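Local coordinates for protein berberine bridge enzyme-like 28 (Arabidopsis thaliana, PDB 5D79) that is a secreted FAD-dependent oxidoreductase of the berberine bridge enzyme family that takes part in the plant's adaptation to salt stress, at residues 142-147 and 241-246; 134-139 and 154-159; 431-436 and 445-450. All coordinates share one frame; numbering follows the deposited sequence.

Contact 1: 142-147 and 241-246; sequences NRTGWV and SWKVKL
In the antiparallel sheet of the PCMH-type FAD-binding domain, strand 144-147 lies beside strand 241-245, with Thr144 opposite Lys245 and Trp146 opposite Lys243 as non-hydrogen-bonded pairs, and Gly145-Val244 and Val147-Trp242 as hydrogen-bonded ones. Both of the latter are bonded in both directions; at Val147-Trp242, Val147 N to Trp242 O at 2.7 Å and Trp242 N to Val147 O at 2.8 Å. The ladder runs on past the strand ends through Leu246 N to Arg143 O (2.9 Å).

On one face the indole of Trp146 lies against Lys243. Lys243 CB sits over the centre of the six-membered ring, 3.5 Å from its centroid and 9° off the normal, a CH-pi contact. With CG anti to the backbone N (chi1 -168°) and the rest of the chain extended, Lys243 carries CD past the pyrrole side of the indole, 3.4 Å from Trp146 NE1. Its ammonium reaches a water that accepts from Lys243 NZ at 2.7 Å and weakly from Trp146 NE1, in the plane of the indole. On the same face Lys245 bends at chi2 (59°) and gives its NZ to Asn142 O at 3.0 Å and, weakly, to Arg143 O; Arg143 turns its guanidinium to Asp248. On the other face Val147 CG2 meets Val244 CG1 at 3.8 Å, while Trp242 turns from the strand pair, bonding through NE1 to Val179 O and meeting the ring of Phe183.

Both lysines therefore spend their methylenes on neighbours across the strands and their ammonium groups on oxygen acceptors, two of them carbonyls of the turn leading into strand 144-147.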
loop_
_atom_site.group_PDB
_atom_site.type_symbol
_atom_site.label_atom_id
_atom_site.label_comp_id
_atom_site.label_asym_id
_atom_site.label_seq_id
_atom_site.Cartn_x
_atom_site.Cartn_y
_atom_site.Cartn_z
ATOM N N ASN A 142 23.083 12.400 8.730
ATOM C CA ASN A 142 22.286 13.429 8.073
ATOM C C ASN A 142 20.813 13.040 7.885
ATOM O O ASN A 142 20.047 13.782 7.262
ATOM C CB ASN A 142 22.910 13.788 6.730
ATOM C CG ASN A 142 24.053 14.770 6.878
ATOM O OD1 ASN A 142 24.114 15.522 7.859
ATOM N ND2 ASN A 142 24.964 14.774 5.913
ATOM N N ARG A 143 20.433 11.885 8.434
ATOM C CA ARG A 143 19.040 11.422 8.477
ATOM C C ARG A 143 18.384 11.341 7.115
ATOM O O ARG A 143 17.228 11.717 6.951
ATOM C CB ARG A 143 18.202 12.326 9.383
ATOM C CG ARG A 143 18.538 12.175 10.847
ATOM C CD ARG A 143 17.788 13.171 11.699
ATOM N NE ARG A 143 18.075 12.975 13.115
ATOM C CZ ARG A 143 19.284 13.106 13.653
ATOM N NH1 ARG A 143 20.331 13.426 12.896
ATOM N NH2 ARG A 143 19.444 12.905 14.952
ATOM N N THR A 144 19.129 10.844 6.144
ATOM C CA THR A 144 18.605 10.633 4.804
ATOM C C THR A 144 19.055 9.272 4.306
ATOM O O THR A 144 19.872 8.610 4.938
ATOM C CB THR A 144 19.069 11.737 3.802
ATOM O OG1 THR A 144 20.506 11.799 3.745
ATOM C CG2 THR A 144 18.507 13.088 4.205
ATOM N N GLY A 145 18.520 8.854 3.173
ATOM C CA GLY A 145 19.027 7.674 2.511
ATOM C C GLY A 145 18.424 7.568 1.140
ATOM O O GLY A 145 17.318 8.035 0.907
ATOM N N TRP A 146 19.143 6.959 0.218
ATOM C CA TRP A 146 18.531 6.655 -1.060
ATOM C C TRP A 146 18.043 5.213 -1.052
ATOM O O TRP A 146 18.714 4.309 -0.544
ATOM C CB TRP A 146 19.502 6.910 -2.206
ATOM C CG TRP A 146 19.568 8.351 -2.592
ATOM C CD1 TRP A 146 20.439 9.296 -2.114
ATOM C CD2 TRP A 146 18.725 9.023 -3.533
ATOM N NE1 TRP A 146 20.192 10.516 -2.705
ATOM C CE2 TRP A 146 19.141 10.377 -3.579
ATOM C CE3 TRP A 146 17.653 8.617 -4.342
ATOM C CZ2 TRP A 146 18.523 11.324 -4.406
ATOM C CZ3 TRP A 146 17.042 9.559 -5.162
ATOM C CH2 TRP A 146 17.480 10.895 -5.187
ATOM N N VAL A 147 16.845 5.002 -1.578
ATOM C CA VAL A 147 16.261 3.674 -1.580
ATOM C C VAL A 147 15.761 3.327 -2.968
ATOM O O VAL A 147 14.750 3.870 -3.414
ATOM C CB VAL A 147 15.089 3.561 -0.583
ATOM C CG1 VAL A 147 14.728 2.079 -0.352
ATOM C CG2 VAL A 147 15.433 4.264 0.725
ATOM N N SER A 241 14.350 5.444 -7.770
ATOM C CA SER A 241 14.864 5.556 -6.415
ATOM C C SER A 241 14.126 6.625 -5.604
ATOM O O SER A 241 13.607 7.589 -6.166
ATOM C CB SER A 241 16.362 5.855 -6.471
ATOM O OG SER A 241 16.983 5.527 -5.251
ATOM N N TRP A 242 14.057 6.428 -4.289
ATOM C CA TRP A 242 13.510 7.433 -3.375
ATOM C C TRP A 242 14.635 7.992 -2.525
ATOM O O TRP A 242 15.509 7.238 -2.090
ATOM C CB TRP A 242 12.448 6.858 -2.428
ATOM C CG TRP A 242 11.246 6.225 -3.037
ATOM C CD1 TRP A 242 10.900 4.908 -2.969
ATOM C CD2 TRP A 242 10.199 6.878 -3.765
ATOM N NE1 TRP A 242 9.714 4.692 -3.634
ATOM C CE2 TRP A 242 9.261 5.886 -4.128
ATOM C CE3 TRP A 242 9.974 8.202 -4.163
ATOM C CZ2 TRP A 242 8.108 6.176 -4.862
ATOM C CZ3 TRP A 242 8.831 8.489 -4.896
ATOM C CH2 TRP A 242 7.913 7.476 -5.241
ATOM N N LYS A 243 14.612 9.296 -2.263
ATOM C CA LYS A 243 15.462 9.840 -1.204
ATOM C C LYS A 243 14.592 10.101 0.009
ATOM O O LYS A 243 13.774 11.016 0.007
ATOM C CB LYS A 243 16.197 11.121 -1.629
ATOM C CG LYS A 243 17.294 11.511 -0.631
ATOM C CD LYS A 243 18.143 12.674 -1.108
ATOM C CE LYS A 243 19.137 13.081 -0.030
ATOM N NZ LYS A 243 20.251 13.917 -0.584
ATOM N N VAL A 244 14.760 9.268 1.033
ATOM C CA VAL A 244 13.920 9.335 2.221
ATOM C C VAL A 244 14.483 10.263 3.295
ATOM O O VAL A 244 15.687 10.510 3.375
ATOM C CB VAL A 244 13.691 7.919 2.838
ATOM C CG1 VAL A 244 13.018 7.007 1.836
ATOM C CG2 VAL A 244 14.996 7.310 3.323
ATOM N N LYS A 245 13.578 10.797 4.105
ATOM C CA LYS A 245 13.945 11.517 5.308
ATOM C C LYS A 245 13.666 10.610 6.508
ATOM O O LYS A 245 12.531 10.196 6.729
ATOM C CB LYS A 245 13.162 12.832 5.412
ATOM C CG LYS A 245 13.668 13.767 6.481
ATOM C CD LYS A 245 15.121 14.118 6.224
ATOM C CE LYS A 245 15.818 14.516 7.501
ATOM N NZ LYS A 245 17.217 14.910 7.228
ATOM N N LEU A 246 14.705 10.281 7.266
ATOM C CA LEU A 246 14.552 9.427 8.445
ATOM C C LEU A 246 14.019 10.225 9.637
ATOM O O LEU A 246 14.409 11.367 9.848
ATOM C CB LEU A 246 15.884 8.759 8.795
ATOM C CG LEU A 246 16.499 7.876 7.693
ATOM C CD1 LEU A 246 17.844 7.278 8.113
ATOM C CD2 LEU A 246 15.532 6.776 7.220
HETATM O O HOH W 1 22.104 12.006 -0.609
#

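Contact 2: 134-139 and 154-159; sequences RSISLD and GELYYE
Ile136 and Leu138 of the edge strand 136-139 point at helix 153-163, which follows the next strand of the hairpin and packs on the sheet, a beta-beta-alpha unit of the FAD-binding domain. Ile136 uses both branches: CD1 presses on the helix backbone, 3.6 Å from Leu156 N, and CG2 meets Leu156 CD1 at 4.0 Å and the CG methylene of Glu159. Leu138 CD1 rests on the same methylene, 3.7 Å from Glu159 CG. Leu156 reaches this cluster with CG anti to its backbone N (chi1 172°), and Val147 of the neighbouring strand touches both Ile136 and Leu156.

Polar links lie at two places around this apolar patch. A water donates to Glu159 OE2 at 2.9 Å and accepts from Leu138 N, linking the carboxylate to the strand backbone. By Arg134, just before the strand, Glu155 bonds Thr152 N through OE1 and Arg358 through OE2, consistent with these holding the carboxylate in front of Arg134. A second water donates to Arg134 O and, weakly, to Glu155 OE1. The direct salt bridge rests on a weak hydrogen bond: Arg134 NH2 to Glu155 OE2 at 3.3 Å, with the oxygen at the guanidinium edge and the two planes 37° apart.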
loop_
_atom_site.group_PDB
_atom_site.type_symbol
_atom_site.label_atom_id
_atom_site.label_comp_id
_atom_site.label_asym_id
_atom_site.label_seq_id
_atom_site.Cartn_x
_atom_site.Cartn_y
_atom_site.Cartn_z
ATOM N N ARG A 134 17.534 -2.803 -5.745
ATOM C CA ARG A 134 16.994 -2.677 -4.399
ATOM C C ARG A 134 18.044 -2.193 -3.410
ATOM O O ARG A 134 17.959 -2.470 -2.208
ATOM C CB ARG A 134 16.413 -4.015 -3.934
ATOM C CG ARG A 134 17.378 -5.172 -3.957
ATOM C CD ARG A 134 16.685 -6.430 -3.484
ATOM N NE ARG A 134 17.101 -7.598 -4.248
ATOM C CZ ARG A 134 16.826 -8.854 -3.908
ATOM N NH1 ARG A 134 17.243 -9.854 -4.674
ATOM N NH2 ARG A 134 16.144 -9.107 -2.798
ATOM N N SER A 135 19.030 -1.463 -3.918
ATOM C CA SER A 135 20.131 -0.990 -3.090
ATOM C C SER A 135 19.682 0.115 -2.142
ATOM O O SER A 135 19.013 1.063 -2.559
ATOM C CB SER A 135 21.281 -0.497 -3.967
ATOM O OG SER A 135 21.817 -1.559 -4.742
ATOM N N ILE A 136 20.056 -0.011 -0.871
ATOM C CA ILE A 136 19.685 0.965 0.143
ATOM C C ILE A 136 20.910 1.572 0.801
ATOM O O ILE A 136 21.663 0.899 1.489
ATOM C CB ILE A 136 18.786 0.344 1.237
ATOM C CG1 ILE A 136 17.516 -0.242 0.608
ATOM C CG2 ILE A 136 18.424 1.395 2.289
ATOM C CD1 ILE A 136 16.728 -1.165 1.505
ATOM N N SER A 137 21.100 2.860 0.600
ATOM C CA SER A 137 22.225 3.533 1.201
ATOM C C SER A 137 21.745 4.701 2.057
ATOM O O SER A 137 21.278 5.730 1.542
ATOM C CB SER A 137 23.186 4.003 0.118
ATOM O OG SER A 137 23.364 2.989 -0.854
ATOM N N LEU A 138 21.848 4.526 3.371
ATOM C CA LEU A 138 21.442 5.546 4.322
ATOM C C LEU A 138 22.607 6.438 4.722
ATOM O O LEU A 138 23.771 6.055 4.610
ATOM C CB LEU A 138 20.845 4.897 5.566
ATOM C CG LEU A 138 19.847 3.781 5.277
ATOM C CD1 LEU A 138 19.402 3.133 6.582
ATOM C CD2 LEU A 138 18.667 4.328 4.489
ATOM N N ASP A 139 22.280 7.631 5.195
ATOM C CA ASP A 139 23.253 8.530 5.802
ATOM C C ASP A 139 22.733 8.844 7.198
ATOM O O ASP A 139 22.064 9.859 7.398
ATOM C CB ASP A 139 23.422 9.802 4.951
ATOM C CG ASP A 139 24.366 10.838 5.579
ATOM O OD1 ASP A 139 24.683 10.762 6.785
ATOM O OD2 ASP A 139 24.778 11.766 4.848
ATOM N N GLY A 154 10.369 -4.073 4.317
ATOM C CA GLY A 154 11.133 -4.881 5.246
ATOM C C GLY A 154 12.644 -4.722 5.132
ATOM O O GLY A 154 13.344 -4.639 6.144
ATOM N N GLU A 155 13.155 -4.680 3.906
ATOM C CA GLU A 155 14.590 -4.512 3.697
ATOM C C GLU A 155 15.023 -3.137 4.208
ATOM O O GLU A 155 16.074 -2.998 4.851
ATOM C CB GLU A 155 14.955 -4.693 2.213
ATOM C CG GLU A 155 14.863 -6.138 1.714
ATOM C CD GLU A 155 14.721 -6.268 0.187
ATOM O OE1 GLU A 155 14.629 -5.239 -0.523
ATOM O OE2 GLU A 155 14.694 -7.421 -0.296
ATOM N N LEU A 156 14.207 -2.126 3.926
ATOM C CA LEU A 156 14.495 -0.774 4.378
ATOM C C LEU A 156 14.521 -0.716 5.908
ATOM O O LEU A 156 15.463 -0.182 6.518
ATOM C CB LEU A 156 13.465 0.208 3.825
ATOM C CG LEU A 156 13.590 1.605 4.416
ATOM C CD1 LEU A 156 14.919 2.222 4.013
ATOM C CD2 LEU A 156 12.424 2.469 3.977
ATOM N N TYR A 157 13.478 -1.270 6.516
ATOM C CA TYR A 157 13.393 -1.371 7.961
ATOM C C TYR A 157 14.651 -2.003 8.540
ATOM O O TYR A 157 15.220 -1.509 9.521
ATOM C CB TYR A 157 12.169 -2.191 8.358
ATOM C CG TYR A 157 10.873 -1.469 8.149
ATOM C CD1 TYR A 157 10.846 -0.093 7.994
ATOM C CD2 TYR A 157 9.665 -2.159 8.108
ATOM C CE1 TYR A 157 9.643 0.577 7.804
ATOM C CE2 TYR A 157 8.458 -1.495 7.927
ATOM C CZ TYR A 157 8.462 -0.131 7.780
ATOM O OH TYR A 157 7.286 0.542 7.599
ATOM N N TYR A 158 15.080 -3.094 7.917
ATOM C CA TYR A 158 16.213 -3.872 8.402
ATOM C C TYR A 158 17.484 -3.050 8.372
ATOM O O TYR A 158 18.291 -3.100 9.293
ATOM C CB TYR A 158 16.385 -5.137 7.566
ATOM C CG TYR A 158 17.477 -6.048 8.047
ATOM C CD1 TYR A 158 17.336 -6.773 9.231
ATOM C CD2 TYR A 158 18.649 -6.204 7.314
ATOM C CE1 TYR A 158 18.337 -7.625 9.669
ATOM C CE2 TYR A 158 19.653 -7.053 7.743
ATOM C CZ TYR A 158 19.494 -7.760 8.918
ATOM O OH TYR A 158 20.500 -8.601 9.337
ATOM N N GLU A 159 17.650 -2.281 7.306
ATOM C CA GLU A 159 18.860 -1.494 7.115
ATOM C C GLU A 159 18.955 -0.402 8.191
ATOM O O GLU A 159 19.987 -0.237 8.844
ATOM C CB GLU A 159 18.867 -0.923 5.690
ATOM C CG GLU A 159 20.143 -0.216 5.255
ATOM C CD GLU A 159 21.403 -1.067 5.358
ATOM O OE1 GLU A 159 21.358 -2.309 5.118
ATOM O OE2 GLU A 159 22.450 -0.457 5.681
HETATM O O HOH W 2 17.393 -4.307 -0.353
HETATM O O HOH W 3 23.233 1.958 4.198
#

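Contact 3: 431-436 and 445-450; sequences AYWREE and DKYLKW
Helix 441-458 packs against strand 425-434 of the seven-stranded antiparallel sheet, running nearly antiparallel to it, with segment axes 8.8 Å apart at 172°; Tyr447 and Trp433 make the main contact. Tyr432, between Ala431 and Trp433, points away from the helix, its side chain about 4 Å from the FAD, so at this strand the helix covers the sheet face turned from the cofactor. The aromatic planes of Tyr447 and Trp433 are almost parallel, 4° apart, but slid so that the rings barely overlap: Tyr447 CD2 stands 3.4 Å above the indole plane, toward the rim. A CH-pi contact joins the same pair, Trp433 CB lying over the phenol face 3.6 Å from the Tyr447 ring centroid. Trp433 holds CG between its backbone N and carbonyl carbon (chi1 66°), which lays the indole across the helix, where its benzo ring reaches Tyr447 CB.

The polar groups are bonded outside the two segments: Trp433 NE1 to Asp438, Tyr447 OH to Glu437 and Trp450 NE1 to Arg387 O. The first two acceptors belong to the strand-helix connection, tying the aromatic pair to it.

Apolar contacts widen the patch. Ala431 CB meets Tyr447 CB at 4.4 Å and Trp450 CE3 at 4.2 Å, and at the far end of the indole Trp433 CH2 lies 4.0 Å from Leu448 CD1.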
loop_
_atom_site.group_PDB
_atom_site.type_symbol
_atom_site.label_atom_id
_atom_site.label_comp_id
_atom_site.label_asym_id
_atom_site.label_seq_id
_atom_site.Cartn_x
_atom_site.Cartn_y
_atom_site.Cartn_z
ATOM N N ALA A 431 -10.892 -10.059 2.672
ATOM C CA ALA A 431 -11.081 -11.475 2.907
ATOM C C ALA A 431 -9.892 -12.227 2.329
ATOM O O ALA A 431 -9.513 -11.997 1.188
ATOM C CB ALA A 431 -12.391 -11.960 2.293
ATOM N N TYR A 432 -9.298 -13.104 3.135
ATOM C CA TYR A 432 -8.199 -13.952 2.698
ATOM C C TYR A 432 -8.694 -15.376 2.501
ATOM O O TYR A 432 -9.654 -15.806 3.140
ATOM C CB TYR A 432 -7.053 -13.925 3.715
ATOM C CG TYR A 432 -6.372 -12.577 3.814
ATOM C CD1 TYR A 432 -6.849 -11.593 4.669
ATOM C CD2 TYR A 432 -5.257 -12.289 3.047
ATOM C CE1 TYR A 432 -6.232 -10.356 4.747
ATOM C CE2 TYR A 432 -4.632 -11.068 3.126
ATOM C CZ TYR A 432 -5.124 -10.099 3.970
ATOM O OH TYR A 432 -4.501 -8.873 4.030
ATOM N N TRP A 433 -8.050 -16.101 1.599
ATOM C CA TRP A 433 -8.354 -17.510 1.419
ATOM C C TRP A 433 -7.131 -18.244 0.881
ATOM O O TRP A 433 -6.241 -17.632 0.296
ATOM C CB TRP A 433 -9.572 -17.700 0.496
ATOM C CG TRP A 433 -9.411 -17.272 -0.945
ATOM C CD1 TRP A 433 -8.958 -18.039 -1.990
ATOM C CD2 TRP A 433 -9.755 -15.999 -1.511
ATOM N NE1 TRP A 433 -8.980 -17.310 -3.162
ATOM C CE2 TRP A 433 -9.467 -16.060 -2.894
ATOM C CE3 TRP A 433 -10.270 -14.810 -0.980
ATOM C CZ2 TRP A 433 -9.677 -14.986 -3.745
ATOM C CZ3 TRP A 433 -10.473 -13.738 -1.831
ATOM C CH2 TRP A 433 -10.174 -13.835 -3.199
ATOM N N ARG A 434 -7.082 -19.556 1.097
ATOM C CA ARG A 434 -5.945 -20.355 0.661
ATOM C C ARG A 434 -5.905 -20.442 -0.862
ATOM O O ARG A 434 -6.941 -20.606 -1.507
ATOM C CB ARG A 434 -6.002 -21.754 1.282
ATOM C CG ARG A 434 -5.863 -21.763 2.793
ATOM C CD ARG A 434 -5.840 -23.184 3.351
ATOM N NE ARG A 434 -4.736 -23.985 2.827
ATOM C CZ ARG A 434 -3.515 -24.024 3.355
ATOM N NH1 ARG A 434 -3.216 -23.305 4.435
ATOM N NH2 ARG A 434 -2.585 -24.787 2.802
ATOM N N GLU A 435 -4.705 -20.331 -1.427
ATOM C CA GLU A 435 -4.525 -20.263 -2.874
ATOM C C GLU A 435 -4.975 -21.533 -3.599
ATOM O O GLU A 435 -5.320 -21.490 -4.781
ATOM C CB GLU A 435 -3.061 -19.971 -3.201
ATOM C CG GLU A 435 -2.083 -20.933 -2.560
ATOM C CD GLU A 435 -0.646 -20.567 -2.847
ATOM O OE1 GLU A 435 -0.392 -19.877 -3.854
ATOM O OE2 GLU A 435 0.232 -20.962 -2.056
ATOM N N GLU A 436 -4.955 -22.654 -2.883
ATOM C CA GLU A 436 -5.444 -23.937 -3.383
ATOM C C GLU A 436 -6.833 -23.830 -3.993
ATOM O O GLU A 436 -7.115 -24.411 -5.033
ATOM C CB GLU A 436 -5.470 -24.964 -2.248
ATOM C CG GLU A 436 -4.101 -25.472 -1.824
ATOM C CD GLU A 436 -3.281 -24.475 -0.997
ATOM O OE1 GLU A 436 -3.777 -23.371 -0.663
ATOM O OE2 GLU A 436 -2.119 -24.811 -0.680
ATOM N N ASP A 445 -15.827 -17.232 -5.361
ATOM C CA ASP A 445 -16.803 -16.165 -5.541
ATOM C C ASP A 445 -17.390 -15.695 -4.214
ATOM O O ASP A 445 -17.661 -14.506 -4.032
ATOM C CB ASP A 445 -17.945 -16.629 -6.451
ATOM C CG ASP A 445 -17.713 -16.303 -7.912
ATOM O OD1 ASP A 445 -16.623 -15.793 -8.256
ATOM O OD2 ASP A 445 -18.636 -16.575 -8.717
ATOM N N LYS A 446 -17.596 -16.630 -3.293
ATOM C CA LYS A 446 -18.253 -16.325 -2.029
ATOM C C LYS A 446 -17.474 -15.294 -1.199
ATOM O O LYS A 446 -18.055 -14.575 -0.380
ATOM C CB LYS A 446 -18.462 -17.615 -1.226
ATOM C CG LYS A 446 -17.185 -18.271 -0.709
ATOM C CD LYS A 446 -17.450 -19.694 -0.210
ATOM C CE LYS A 446 -16.158 -20.418 0.178
ATOM N NZ LYS A 446 -16.316 -21.908 0.239
ATOM N N TYR A 447 -16.164 -15.222 -1.427
ATOM C CA TYR A 447 -15.299 -14.270 -0.740
ATOM C C TYR A 447 -15.460 -12.859 -1.309
ATOM O O TYR A 447 -15.546 -11.870 -0.572
ATOM C CB TYR A 447 -13.837 -14.706 -0.849
ATOM C CG TYR A 447 -13.511 -16.074 -0.271
ATOM C CD1 TYR A 447 -13.595 -16.311 1.095
ATOM C CD2 TYR A 447 -13.082 -17.123 -1.092
ATOM C CE1 TYR A 447 -13.280 -17.557 1.633
ATOM C CE2 TYR A 447 -12.764 -18.366 -0.563
ATOM C CZ TYR A 447 -12.865 -18.574 0.800
ATOM O OH TYR A 447 -12.556 -19.793 1.347
ATOM N N LEU A 448 -15.475 -12.772 -2.632
ATOM C CA LEU A 448 -15.760 -11.518 -3.321
ATOM C C LEU A 448 -17.108 -10.972 -2.867
ATOM O O LEU A 448 -17.212 -9.813 -2.441
ATOM C CB LEU A 448 -15.756 -11.723 -4.841
ATOM C CG LEU A 448 -14.450 -11.467 -5.595
ATOM C CD1 LEU A 448 -13.247 -11.932 -4.813
ATOM C CD2 LEU A 448 -14.487 -12.146 -6.938
ATOM N N LYS A 449 -18.132 -11.823 -2.953
ATOM C CA LYS A 449 -19.482 -11.457 -2.546
ATOM C C LYS A 449 -19.520 -10.972 -1.113
ATOM O O LYS A 449 -20.212 -10.002 -0.819
ATOM C CB LYS A 449 -20.444 -12.634 -2.715
ATOM C CG LYS A 449 -20.765 -12.959 -4.177
ATOM C CD LYS A 449 -21.762 -14.108 -4.321
ATOM C CE LYS A 449 -21.910 -14.503 -5.775
ATOM N NZ LYS A 449 -20.582 -14.770 -6.405
ATOM N N TRP A 450 -18.776 -11.644 -0.234
ATOM C CA TRP A 450 -18.706 -11.268 1.175
ATOM C C TRP A 450 -18.173 -9.846 1.331
ATOM O O TRP A 450 -18.766 -9.017 2.032
ATOM C CB TRP A 450 -17.828 -12.249 1.978
ATOM C CG TRP A 450 -17.870 -11.932 3.450
ATOM C CD1 TRP A 450 -18.781 -12.393 4.359
ATOM C CD2 TRP A 450 -17.005 -11.030 4.172
ATOM N NE1 TRP A 450 -18.526 -11.854 5.601
ATOM C CE2 TRP A 450 -17.444 -11.012 5.512
ATOM C CE3 TRP A 450 -15.902 -10.243 3.816
ATOM C CZ2 TRP A 450 -16.811 -10.237 6.501
ATOM C CZ3 TRP A 450 -15.280 -9.475 4.801
ATOM C CH2 TRP A 450 -15.736 -9.481 6.124
#

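In the fold
Contacts 1 and 2 share one sheet and alternate along the chain, strand 144-148 joining them: it pairs with strand 136-139 on one side and with strand 238-248 on the other. Their centres are 9 Å apart, and Trp146 N lies 2.8 Å from Ser137 O, a probable hydrogen bond. Contact 3 belongs to another sheet, on the opposite side of the chain's centre, with its centre about 38 Å from that of contact 1 and 34 Å from that of contact 2. The FAD lies at unequal distances: the side chains of Tyr432, Trp242 and Glu155 are about 4, 6 and 10 Å from it. Tyr432 is also about 8 Å from the side chain of His111, the residue of covalent FAD attachment, although that bond is absent here.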